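Local coordinates for protein RhCC (Rhodococcus jostii, PDB 4U5R) that probably acts as a cofactor-independent oxygenase of the tautomerase superfamily and, in its natural form, binds magnesium, at residues E4-E9 and K44-E49; N10-D15 and P92-R97; P35-V40 and K133-I138; I64-I69 and W101-A106. The protein carries 1 engineered substitution. All coordinates share one frame; numbering follows the deposited sequence.

Contact 1. Residues E4-E9 and K44-E49; sequences EIFTPE and KDMPKE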
# COMPACT_ATOMS: atom_id res chain seq x y z
N GLU B 4 -4.61 5.50 5.24
CA GLU B 4 -4.90 6.29 4.06
C GLU B 4 -6.40 6.44 3.92
O GLU B 4 -7.10 5.44 3.91
CB GLU B 4 -4.37 5.62 2.82
CG GLU B 4 -2.87 5.62 2.67
CD GLU B 4 -2.47 4.79 1.47
OE1 GLU B 4 -2.75 3.57 1.48
OE2 GLU B 4 -1.93 5.37 0.51
N ILE B 5 -6.88 7.68 3.80
CA ILE B 5 -8.30 7.90 3.57
C ILE B 5 -8.49 8.67 2.28
O ILE B 5 -8.12 9.84 2.17
CB ILE B 5 -8.94 8.62 4.78
CG1 ILE B 5 -8.70 7.79 6.04
CG2 ILE B 5 -10.42 8.86 4.54
CD1 ILE B 5 -9.28 8.37 7.32
N PHE B 6 -9.03 7.99 1.28
CA PHE B 6 -9.27 8.55 -0.04
C PHE B 6 -10.70 9.05 -0.11
O PHE B 6 -11.63 8.27 -0.00
CB PHE B 6 -9.05 7.49 -1.12
CG PHE B 6 -7.65 6.96 -1.19
CD1 PHE B 6 -6.71 7.58 -2.00
CD2 PHE B 6 -7.29 5.82 -0.49
CE1 PHE B 6 -5.42 7.08 -2.09
CE2 PHE B 6 -6.00 5.31 -0.58
CZ PHE B 6 -5.06 5.95 -1.37
N THR B 7 -10.88 10.36 -0.30
CA THR B 7 -12.21 10.99 -0.27
C THR B 7 -12.54 11.77 -1.55
O THR B 7 -11.64 12.21 -2.25
CB THR B 7 -12.35 12.00 0.88
OG1 THR B 7 -11.57 13.17 0.58
CG2 THR B 7 -11.87 11.41 2.20
N PRO B 8 -13.84 11.96 -1.83
CA PRO B 8 -14.20 12.98 -2.81
C PRO B 8 -13.52 14.28 -2.45
O PRO B 8 -13.41 14.57 -1.25
CB PRO B 8 -15.72 13.10 -2.66
CG PRO B 8 -16.16 11.78 -2.15
CD PRO B 8 -15.03 11.28 -1.27
N GLU B 9 -13.06 15.03 -3.45
CA GLU B 9 -12.43 16.32 -3.21
C GLU B 9 -13.26 17.17 -2.26
O GLU B 9 -14.46 17.27 -2.42
CB GLU B 9 -12.24 17.08 -4.52
CG GLU B 9 -10.86 16.99 -5.12
CD GLU B 9 -10.64 18.06 -6.16
OE1 GLU B 9 -11.48 18.16 -7.09
OE2 GLU B 9 -9.66 18.83 -6.04
N LYS B 44 -6.39 11.93 1.29
CA LYS B 44 -6.09 12.06 -0.12
C LYS B 44 -7.37 12.43 -0.86
O LYS B 44 -8.26 11.60 -1.04
CB LYS B 44 -5.46 10.76 -0.64
CG LYS B 44 -4.09 10.46 0.03
CD LYS B 44 -3.60 9.04 -0.24
CE LYS B 44 -2.19 8.83 0.28
NZ LYS B 44 -1.62 7.58 -0.30
N ASP B 45 -7.46 13.70 -1.25
CA ASP B 45 -8.59 14.19 -2.02
C ASP B 45 -8.53 13.65 -3.45
O ASP B 45 -7.51 13.79 -4.13
CB ASP B 45 -8.61 15.73 -2.02
CG ASP B 45 -9.48 16.31 -0.92
OD1 ASP B 45 -10.05 15.53 -0.13
OD2 ASP B 45 -9.59 17.55 -0.84
N MET B 46 -9.61 13.00 -3.87
CA MET B 46 -9.69 12.47 -5.22
C MET B 46 -10.63 13.31 -6.07
O MET B 46 -11.81 13.45 -5.73
CB MET B 46 -10.18 11.02 -5.21
CG MET B 46 -9.30 10.09 -4.40
SD MET B 46 -7.63 9.91 -5.09
CE MET B 46 -7.93 9.04 -6.63
N PRO B 47 -10.12 13.88 -7.16
CA PRO B 47 -10.97 14.60 -8.11
C PRO B 47 -12.09 13.74 -8.68
O PRO B 47 -11.96 12.51 -8.70
CB PRO B 47 -9.99 15.02 -9.21
CG PRO B 47 -8.66 15.07 -8.55
CD PRO B 47 -8.69 13.98 -7.50
N LYS B 48 -13.17 14.36 -9.13
CA LYS B 48 -14.22 13.63 -9.85
C LYS B 48 -13.61 12.83 -11.01
O LYS B 48 -12.59 13.22 -11.59
CB LYS B 48 -15.30 14.59 -10.36
CG LYS B 48 -16.14 15.22 -9.26
CD LYS B 48 -17.40 15.85 -9.84
CE LYS B 48 -18.22 16.56 -8.77
NZ LYS B 48 -17.56 17.82 -8.32
N GLU B 49 -14.25 11.70 -11.31
CA GLU B 49 -13.81 10.78 -12.37
C GLU B 49 -12.39 10.24 -12.14
O GLU B 49 -11.62 10.06 -13.08
CB GLU B 49 -13.89 11.46 -13.75
CG GLU B 49 -15.19 12.21 -14.00
CD GLU B 49 -16.42 11.35 -13.76
OE1 GLU B 49 -16.59 10.34 -14.47
OE2 GLU B 49 -17.23 11.70 -12.86

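Contact 2. Residues N10-D15 and P92-R97; sequences NAFTPD and PFIKER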
# COMPACT_ATOMS: atom_id res chain seq x y z
N ASN B 10 -12.59 17.76 -1.27
CA ASN B 10 -13.18 18.73 -0.36
C ASN B 10 -14.28 18.17 0.55
O ASN B 10 -15.04 18.92 1.16
CB ASN B 10 -13.72 19.94 -1.16
CG ASN B 10 -12.69 20.50 -2.14
OD1 ASN B 10 -12.97 20.68 -3.32
ND2 ASN B 10 -11.49 20.77 -1.64
N ALA B 11 -14.34 16.84 0.69
CA ALA B 11 -15.31 16.22 1.58
C ALA B 11 -15.14 16.68 3.03
O ALA B 11 -16.13 16.91 3.74
CB ALA B 11 -15.21 14.69 1.51
N PHE B 12 -13.88 16.79 3.46
CA PHE B 12 -13.56 17.14 4.85
C PHE B 12 -12.87 18.49 4.99
O PHE B 12 -11.95 18.81 4.24
CB PHE B 12 -12.67 16.07 5.47
CG PHE B 12 -13.31 14.72 5.59
CD1 PHE B 12 -14.66 14.59 5.87
CD2 PHE B 12 -12.55 13.57 5.46
CE1 PHE B 12 -15.24 13.35 6.00
CE2 PHE B 12 -13.12 12.32 5.58
CZ PHE B 12 -14.46 12.20 5.84
N THR B 13 -13.31 19.25 5.99
CA THR B 13 -12.64 20.49 6.37
C THR B 13 -11.39 20.17 7.17
O THR B 13 -11.23 19.04 7.64
CB THR B 13 -13.55 21.39 7.23
OG1 THR B 13 -13.84 20.72 8.46
CG2 THR B 13 -14.85 21.72 6.49
N PRO B 14 -10.49 21.16 7.35
CA PRO B 14 -9.35 20.89 8.23
C PRO B 14 -9.79 20.46 9.65
O PRO B 14 -9.19 19.55 10.24
CB PRO B 14 -8.62 22.24 8.26
CG PRO B 14 -8.95 22.86 6.96
CD PRO B 14 -10.36 22.45 6.65
N ASP B 15 -10.83 21.10 10.17
CA ASP B 15 -11.39 20.70 11.46
C ASP B 15 -11.90 19.26 11.44
O ASP B 15 -11.66 18.52 12.39
CB ASP B 15 -12.49 21.67 11.89
CG ASP B 15 -11.95 23.02 12.33
OD1 ASP B 15 -10.72 23.12 12.56
OD2 ASP B 15 -12.74 23.97 12.45
N PRO B 92 -19.49 8.79 12.18
CA PRO B 92 -19.99 10.18 12.17
C PRO B 92 -19.55 11.02 10.97
O PRO B 92 -20.28 11.95 10.58
CB PRO B 92 -19.42 10.76 13.47
CG PRO B 92 -19.29 9.57 14.36
CD PRO B 92 -18.77 8.50 13.43
N PHE B 93 -18.41 10.69 10.37
CA PHE B 93 -17.85 11.46 9.26
C PHE B 93 -18.15 10.87 7.88
O PHE B 93 -18.09 11.58 6.88
CB PHE B 93 -16.33 11.58 9.42
CG PHE B 93 -15.91 12.20 10.72
CD1 PHE B 93 -15.74 13.57 10.84
CD2 PHE B 93 -15.65 11.40 11.82
CE1 PHE B 93 -15.34 14.14 12.05
CE2 PHE B 93 -15.26 11.95 13.03
CZ PHE B 93 -15.10 13.33 13.14
N ILE B 94 -18.45 9.58 7.84
CA ILE B 94 -18.57 8.87 6.57
C ILE B 94 -19.98 8.27 6.41
O ILE B 94 -20.79 8.82 5.67
CB ILE B 94 -17.45 7.82 6.45
CG1 ILE B 94 -16.10 8.55 6.47
CG2 ILE B 94 -17.57 7.04 5.15
CD1 ILE B 94 -14.90 7.65 6.64
N LYS B 95 -20.28 7.17 7.11
CA LYS B 95 -21.63 6.59 7.03
C LYS B 95 -22.73 7.63 7.23
O LYS B 95 -23.64 7.73 6.40
CB LYS B 95 -21.80 5.46 8.05
CG LYS B 95 -23.21 4.84 8.08
CD LYS B 95 -23.30 3.72 9.12
CE LYS B 95 -24.64 2.99 9.06
NZ LYS B 95 -24.74 2.12 7.84
N GLU B 96 -22.61 8.43 8.28
CA GLU B 96 -23.70 9.34 8.67
C GLU B 96 -23.77 10.62 7.82
O GLU B 96 -24.68 11.43 8.00
CB GLU B 96 -23.58 9.68 10.16
CG GLU B 96 -23.82 8.46 11.04
CD GLU B 96 -23.53 8.71 12.52
OE1 GLU B 96 -23.48 9.88 12.94
OE2 GLU B 96 -23.36 7.72 13.26
N ARG B 97 -22.83 10.79 6.89
CA ARG B 97 -22.90 11.88 5.92
C ARG B 97 -23.31 11.35 4.55
O ARG B 97 -23.27 12.07 3.56
CB ARG B 97 -21.56 12.61 5.82
CG ARG B 97 -21.19 13.34 7.11
CD ARG B 97 -20.05 14.30 6.88
NE ARG B 97 -19.60 14.92 8.12
CZ ARG B 97 -18.56 15.74 8.22
NH1 ARG B 97 -17.85 16.05 7.14
NH2 ARG B 97 -18.22 16.26 9.40
O HOH W 1 -18.59 15.76 4.05

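Contact 3. Residues P35-V40 and K133-I138; sequences PRFYVV and KENRPI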
# COMPACT_ATOMS: atom_id res chain seq x y z
N PRO B 35 2.00 5.29 21.71
CA PRO B 35 2.33 6.71 21.57
C PRO B 35 1.46 7.33 20.49
O PRO B 35 1.27 6.71 19.44
CB PRO B 35 3.81 6.69 21.16
CG PRO B 35 4.32 5.36 21.65
CD PRO B 35 3.17 4.41 21.57
N ARG B 36 0.90 8.50 20.77
CA ARG B 36 -0.05 9.10 19.84
C ARG B 36 0.58 9.30 18.47
O ARG B 36 -0.07 9.06 17.45
CB ARG B 36 -0.58 10.43 20.39
CG ARG B 36 -1.35 10.31 21.68
CD ARG B 36 -1.71 11.69 22.18
NE ARG B 36 -2.47 12.38 21.15
CZ ARG B 36 -3.79 12.28 21.02
NH1 ARG B 36 -4.41 12.92 20.04
NH2 ARG B 36 -4.48 11.53 21.87
N PHE B 37 1.85 9.70 18.44
CA PHE B 37 2.48 10.05 17.18
C PHE B 37 2.75 8.85 16.26
O PHE B 37 3.07 9.06 15.09
CB PHE B 37 3.79 10.83 17.40
CG PHE B 37 4.89 10.00 17.99
CD1 PHE B 37 5.78 9.30 17.19
CD2 PHE B 37 5.06 9.98 19.36
CE1 PHE B 37 6.79 8.55 17.76
CE2 PHE B 37 6.09 9.23 19.93
CZ PHE B 37 6.95 8.53 19.12
N TYR B 38 2.63 7.61 16.77
CA TYR B 38 2.63 6.41 15.91
C TYR B 38 1.49 6.44 14.90
O TYR B 38 1.62 5.87 13.81
CB TYR B 38 2.50 5.11 16.72
CG TYR B 38 3.74 4.61 17.43
CD1 TYR B 38 4.89 5.37 17.50
CD2 TYR B 38 3.73 3.36 18.04
CE1 TYR B 38 6.01 4.91 18.17
CE2 TYR B 38 4.85 2.88 18.71
CZ TYR B 38 5.98 3.66 18.77
OH TYR B 38 7.07 3.20 19.44
N VAL B 39 0.38 7.08 15.26
CA VAL B 39 -0.81 7.05 14.41
C VAL B 39 -0.77 8.14 13.34
O VAL B 39 -0.93 9.33 13.62
CB VAL B 39 -2.10 7.20 15.26
CG1 VAL B 39 -3.32 6.86 14.43
CG2 VAL B 39 -2.05 6.28 16.46
N VAL B 40 -0.56 7.70 12.10
CA VAL B 40 -0.46 8.60 10.96
C VAL B 40 -1.69 8.41 10.07
O VAL B 40 -2.05 7.28 9.70
CB VAL B 40 0.84 8.34 10.15
CG1 VAL B 40 0.86 9.16 8.87
CG2 VAL B 40 2.08 8.62 11.02
N LYS B 133 4.38 9.03 26.86
CA LYS B 133 4.25 10.14 27.80
C LYS B 133 4.81 11.45 27.23
O LYS B 133 4.21 12.52 27.37
CB LYS B 133 4.96 9.78 29.12
CG LYS B 133 4.75 10.77 30.25
CD LYS B 133 5.53 10.36 31.49
CE LYS B 133 7.03 10.32 31.22
NZ LYS B 133 7.56 11.64 30.76
N GLU B 134 5.96 11.35 26.58
CA GLU B 134 6.61 12.51 25.99
C GLU B 134 5.97 12.89 24.66
O GLU B 134 6.07 14.03 24.22
CB GLU B 134 8.10 12.24 25.78
CG GLU B 134 8.85 12.06 27.07
CD GLU B 134 9.04 13.37 27.81
OE1 GLU B 134 8.91 14.44 27.17
OE2 GLU B 134 9.33 13.33 29.02
N ASN B 135 5.33 11.90 24.06
CA ASN B 135 4.76 11.98 22.71
C ASN B 135 5.78 12.41 21.65
O ASN B 135 5.48 13.21 20.76
CB ASN B 135 3.56 12.92 22.67
CG ASN B 135 2.65 12.64 21.50
OD1 ASN B 135 2.69 11.55 20.91
ND2 ASN B 135 1.82 13.61 21.14
N ARG B 136 6.98 11.85 21.75
CA ARG B 136 8.00 12.06 20.72
C ARG B 136 8.95 10.88 20.75
O ARG B 136 9.10 10.22 21.77
CB ARG B 136 8.75 13.38 20.95
CG ARG B 136 9.42 13.49 22.30
CD ARG B 136 10.01 14.88 22.53
NE ARG B 136 8.99 15.92 22.39
CZ ARG B 136 8.21 16.36 23.38
NH1 ARG B 136 8.32 15.86 24.60
NH2 ARG B 136 7.32 17.32 23.14
N PRO B 137 9.57 10.57 19.61
CA PRO B 137 10.54 9.47 19.64
C PRO B 137 11.85 9.91 20.28
O PRO B 137 12.57 10.73 19.71
CB PRO B 137 10.73 9.11 18.17
CG PRO B 137 10.28 10.30 17.41
CD PRO B 137 9.28 11.04 18.24
N ILE B 138 12.15 9.36 21.46
CA ILE B 138 13.34 9.71 22.22
C ILE B 138 14.49 8.76 21.92
O ILE B 138 14.35 7.55 22.07
CB ILE B 138 13.09 9.68 23.75
CG1 ILE B 138 11.87 10.52 24.13
CG2 ILE B 138 14.34 10.14 24.49
CD1 ILE B 138 12.10 12.00 24.14
O HOH W 2 1.22 9.75 23.41
O HOH W 3 -0.74 14.44 19.30

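Contact 4. Residues I64-I69 and W101-A106; sequences IRLDHI and WEIHIA. Engineered in segment 101-106: Ala-106 (natural residue Asp).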
# COMPACT_ATOMS: atom_id res chain seq x y z
N ILE B 64 -10.73 3.45 2.49
CA ILE B 64 -9.76 3.50 3.60
C ILE B 64 -8.87 2.26 3.57
O ILE B 64 -9.36 1.14 3.40
CB ILE B 64 -10.46 3.56 4.98
CG1 ILE B 64 -11.50 4.69 5.04
CG2 ILE B 64 -9.41 3.63 6.10
CD1 ILE B 64 -12.95 4.17 4.94
N ARG B 65 -7.57 2.45 3.73
CA ARG B 65 -6.64 1.32 3.81
C ARG B 65 -5.63 1.60 4.90
O ARG B 65 -5.15 2.70 5.00
CB ARG B 65 -5.92 1.11 2.47
CG ARG B 65 -4.97 -0.08 2.49
CD ARG B 65 -3.94 -0.02 1.37
NE ARG B 65 -3.19 -1.27 1.36
CZ ARG B 65 -2.17 -1.54 2.17
NH1 ARG B 65 -1.76 -0.62 3.04
NH2 ARG B 65 -1.58 -2.72 2.11
N LEU B 66 -5.27 0.61 5.70
CA LEU B 66 -4.29 0.88 6.74
C LEU B 66 -3.35 -0.27 6.92
O LEU B 66 -3.74 -1.41 6.71
CB LEU B 66 -5.02 1.23 8.04
CG LEU B 66 -6.06 0.28 8.64
CD1 LEU B 66 -5.95 0.16 10.15
CD2 LEU B 66 -7.46 0.73 8.23
N ASP B 67 -2.08 0.03 7.22
CA ASP B 67 -1.13 -0.96 7.73
C ASP B 67 -1.03 -0.90 9.25
O ASP B 67 -0.98 0.18 9.84
CB ASP B 67 0.29 -0.73 7.18
CG ASP B 67 0.41 -0.99 5.68
OD1 ASP B 67 -0.30 -1.83 5.12
OD2 ASP B 67 1.27 -0.34 5.06
N HIS B 68 -0.96 -2.07 9.87
CA HIS B 68 -0.58 -2.18 11.27
C HIS B 68 0.83 -2.70 11.32
O HIS B 68 1.13 -3.73 10.72
CB HIS B 68 -1.52 -3.12 12.02
CG HIS B 68 -2.79 -2.48 12.47
ND1 HIS B 68 -3.72 -3.15 13.23
CD2 HIS B 68 -3.28 -1.22 12.30
CE1 HIS B 68 -4.73 -2.34 13.51
NE2 HIS B 68 -4.48 -1.16 12.96
N ILE B 69 1.69 -1.97 12.05
CA ILE B 69 3.12 -2.25 12.10
C ILE B 69 3.58 -2.62 13.49
O ILE B 69 4.38 -3.54 13.66
CB ILE B 69 3.92 -1.03 11.63
CG1 ILE B 69 3.32 -0.48 10.34
CG2 ILE B 69 5.39 -1.41 11.45
CD1 ILE B 69 3.62 1.01 10.08
N TRP B 101 -18.53 3.42 1.42
CA TRP B 101 -17.15 3.25 1.87
C TRP B 101 -16.75 1.78 2.03
O TRP B 101 -17.58 0.87 2.09
CB TRP B 101 -16.89 4.01 3.20
CG TRP B 101 -17.40 3.36 4.46
CD1 TRP B 101 -16.65 2.75 5.44
CD2 TRP B 101 -18.77 3.24 4.87
NE1 TRP B 101 -17.48 2.27 6.43
CE2 TRP B 101 -18.78 2.56 6.11
CE3 TRP B 101 -19.98 3.66 4.32
CZ2 TRP B 101 -19.97 2.27 6.79
CZ3 TRP B 101 -21.16 3.37 5.00
CH2 TRP B 101 -21.14 2.68 6.21
N GLU B 102 -15.44 1.59 2.09
CA GLU B 102 -14.81 0.28 2.23
C GLU B 102 -13.49 0.47 2.95
O GLU B 102 -12.80 1.47 2.74
CB GLU B 102 -14.60 -0.39 0.85
CG GLU B 102 -14.00 -1.78 0.94
CD GLU B 102 -13.82 -2.47 -0.40
OE1 GLU B 102 -13.82 -1.79 -1.45
OE2 GLU B 102 -13.64 -3.70 -0.41
N ILE B 103 -13.13 -0.49 3.79
CA ILE B 103 -11.91 -0.43 4.59
C ILE B 103 -11.26 -1.79 4.61
O ILE B 103 -11.95 -2.81 4.67
CB ILE B 103 -12.19 -0.01 6.06
CG1 ILE B 103 -10.87 0.17 6.84
CG2 ILE B 103 -13.08 -1.03 6.76
CD1 ILE B 103 -11.05 0.95 8.15
N HIS B 104 -9.93 -1.81 4.57
CA HIS B 104 -9.19 -3.03 4.86
C HIS B 104 -7.84 -2.75 5.51
O HIS B 104 -7.30 -1.64 5.42
CB HIS B 104 -9.06 -3.92 3.61
CG HIS B 104 -8.04 -3.46 2.60
ND1 HIS B 104 -8.27 -2.42 1.72
CD2 HIS B 104 -6.83 -3.97 2.27
CE1 HIS B 104 -7.22 -2.27 0.93
NE2 HIS B 104 -6.33 -3.20 1.24
N ILE B 105 -7.33 -3.77 6.21
CA ILE B 105 -6.09 -3.69 6.96
C ILE B 105 -5.08 -4.74 6.51
O ILE B 105 -5.42 -5.89 6.20
CB ILE B 105 -6.30 -3.90 8.47
CG1 ILE B 105 -7.54 -3.15 8.96
CG2 ILE B 105 -5.03 -3.51 9.24
CD1 ILE B 105 -7.69 -3.15 10.48
N ALA B 106 -3.81 -4.35 6.48
CA ALA B 106 -2.72 -5.28 6.28
C ALA B 106 -1.79 -5.20 7.49
O ALA B 106 -1.71 -4.16 8.13
CB ALA B 106 -1.98 -4.97 5.00

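Contact 1. Residues E4-E9 and K44-E49
With CG anti to the carbonyl carbon in both Phe-6 (chi1 -62°) and Lys-44 (chi1 -64°), the phenyl ring and the lysine chain leave the same face of the sheet side by side and point the same way. Lys-44 then runs on extended, placing its CD 3.3 Å from Phe-6 CE1 and carrying NZ to OE2 of Glu-4. The modelled 2.4 Å between Glu-4 OE2 and Lys-44 NZ is too short to trust as a length, so the salt bridge counts as a pairing only. Met-46, bent within its side chain, brings SD to the ring edge, 4.0 Å from Phe-6 CD1 and 76° off the ring normal, which is a Met-aromatic contact. An alanine in place of Phe-6 would probably leave this sulfur and the lysine methylenes without their packing partner and let the lysine chain turn more freely.

The backbones pair as parallel strands of a beta-alpha-beta unit: Lys-44 N gives to Ile-5 O at 2.9 Å, Thr-7 N to Lys-44 O at 3.0 Å and Met-46 N to Thr-7 O at 2.7 Å. Phe-6 of a neighbouring subunit packs on Lys-44. The chemistry places the Glu-4 carboxylate between the Lys-44 ammonium, at a doubtful distance, and a Tris molecule, probably from the crystallisation liquor, that hydrogen-bonds its OE1 and may mark a pocket.

Contact 2. Residues N10-D15 and P92-R97
Phe-12 turns the edge of its ring, rather than a face, toward Phe-93, Ile-94 and Arg-97. Three groups line that edge close to the ring plane: Phe-93 O lies 3.5 Å from Phe-12 CE1, Ile-94 CG1 is 4.1 Å from CZ of Phe-12, and Arg-97 NH1 is 3.7 Å from Phe-12 CD1. Ring and guanidinium planes stand 74° apart, which together with the edge position argues against a cation-pi contact. Nor do the two phenylalanines stack, since it is CB of Phe-93 that touches, 4.0 Å from Phe-12 CE1. In Phe-12, CG anti to the carbonyl carbon (chi1 -64°) directs the ring across to the 92-97 loop. Phe-93 O is buried here without a polar partner in the model, so the C-H edge is what it meets.

The polar link is indirect. Ala-11 O lies at the edge of the Arg-97 guanidinium, and a water joins the two, donating to Ala-11 O at 2.7 Å and accepting from Arg-97 NH1 at 3.2 Å. The stronger partner of that guanidinium is Asp-16, in a salt bridge just past the 10-15 segment. A serine at Phe-12 would probably open a gap beside Phe-93 and Ile-94 and leave the arginine without its aromatic neighbour.

Thr-13 is the N-cap of helix 14-32, its OG1 bonded to Asp-16 N. The arrangement thus packs the capped start of one beta-alpha-beta crossover helix against the helix-to-strand loop of the second such unit, the pairing of units on which the tautomerase fold is built.

Contact 3. Residues P35-V40 and K133-I138
Apolar contact joins Phe-37 to Pro-137. CD of Pro-137 sits over one face of the ring, 3.8 Å from the Phe-37 centroid and 25° off its normal, a CH-pi contact displaced toward the CE1-CZ bond at the rim. The ring reaches this place because CG of Phe-37 stands between the backbone N and the carbonyl carbon (chi1 69°), and its CE2 also comes to 3.3 Å from Arg-136 N.

Direct polar contact is slight. Asn-135 OD1 accepts a weak hydrogen bond from Phe-37 N at 3.2 Å, bent to 133° at the hydrogen, and the same oxygen lies in the ring plane at its edge, 3.2 Å from Phe-37 CD2.

Water supplies a further link. One molecule accepts from Arg-36 NE and from Asn-135 ND2, both at 3.3 Å, so the arginine and the amide, whose planes are steeply inclined to each other, are joined without touching through those groups. The principal charge partner of Arg-36 is Glu-22, and its NH1 also bonds Gly-54 O of a neighbouring subunit.

Asn-135, with positive phi, ends helix 126-134, while the 3-10 turn 36-38 follows helix 14-32 and leads into strand 40-46. Thus the contact ties the end of the later helix to the turn before that strand, where Val-40 pairs with a strand of the same neighbouring subunit and Tyr-38 packs on Pro-1.

Contact 4. Residues I64-I69 and W101-A106
Ala-106 O receives the N-H of His-68 at 2.8 Å and nearly straight (166°), the shortest hydrogen bond across the two strands. These are the parallel strands of a beta-alpha-beta unit, with helix 76-90 between them in the chain. The ladder continues from Ala-106 N to Leu-66 O at 2.9 Å and ends with Ile-64 N bonded to Glu-102 O.

One face carries Ile-64, Leu-66, Ile-103 and Ile-105; the last two pack on helix 76-90, the first two on Trp-3. There CD2 of Leu-66 meets Ile-103 CD1 at 3.6 Å. Beside them Ile-105 CG2 lies over the centre of the His-68 ring, 4.1 Å from its centroid, a CH-pi contact; NE2 of that ring bonds Tyr-28 OH.

The opposite face is polar. Arg-65, its CG anti to the backbone N (chi1 -179°), lays CG over one face of His-104, 3.5 Å from CE1, while its guanidinium stands 87° from the ring plane. Arg-65 NE and His-104 NE2 both bond Asp-67 OD2 of the second subunit, and Asp-67 OD2 of this chain is met in turn by Arg-65 NE and His-104 NE2 of the third subunit.

Ala-106, engineered in place of an aspartate that contributes to a magnesium site, points to this polar face, and no metal is bound here. Its CB lies 3.6 Å from Asp-67 OD1, the oxygen that NH1 of Arg-65 meets at 2.8 Å from above the carboxylate plane.

In the fold
Contacts 1 and 4 close the two beta-alpha-beta units, one on each side of the sheet's central antiparallel pair: their centres are 16 Å apart, and Glu-4 N meets Arg-65 O at 2.9 Å. The side chain of Glu-4 lies about 9 Å from that of the altered metal-site residue Ala-106, and the Tris molecule comes near both Glu-4 and Arg-65. Contact 2 bridges the units: Asn-10 N is 3.0 Å from Asp-45 OD2 of contact 1, and Lys-95 CB packs 3.4 Å from CH2 of Trp-101 in contact 4. Contact 3 stands apart, its centre about 27 Å from that of contact 1; along the chain it encloses contact 4, though their nearest atoms are about 6 Å apart.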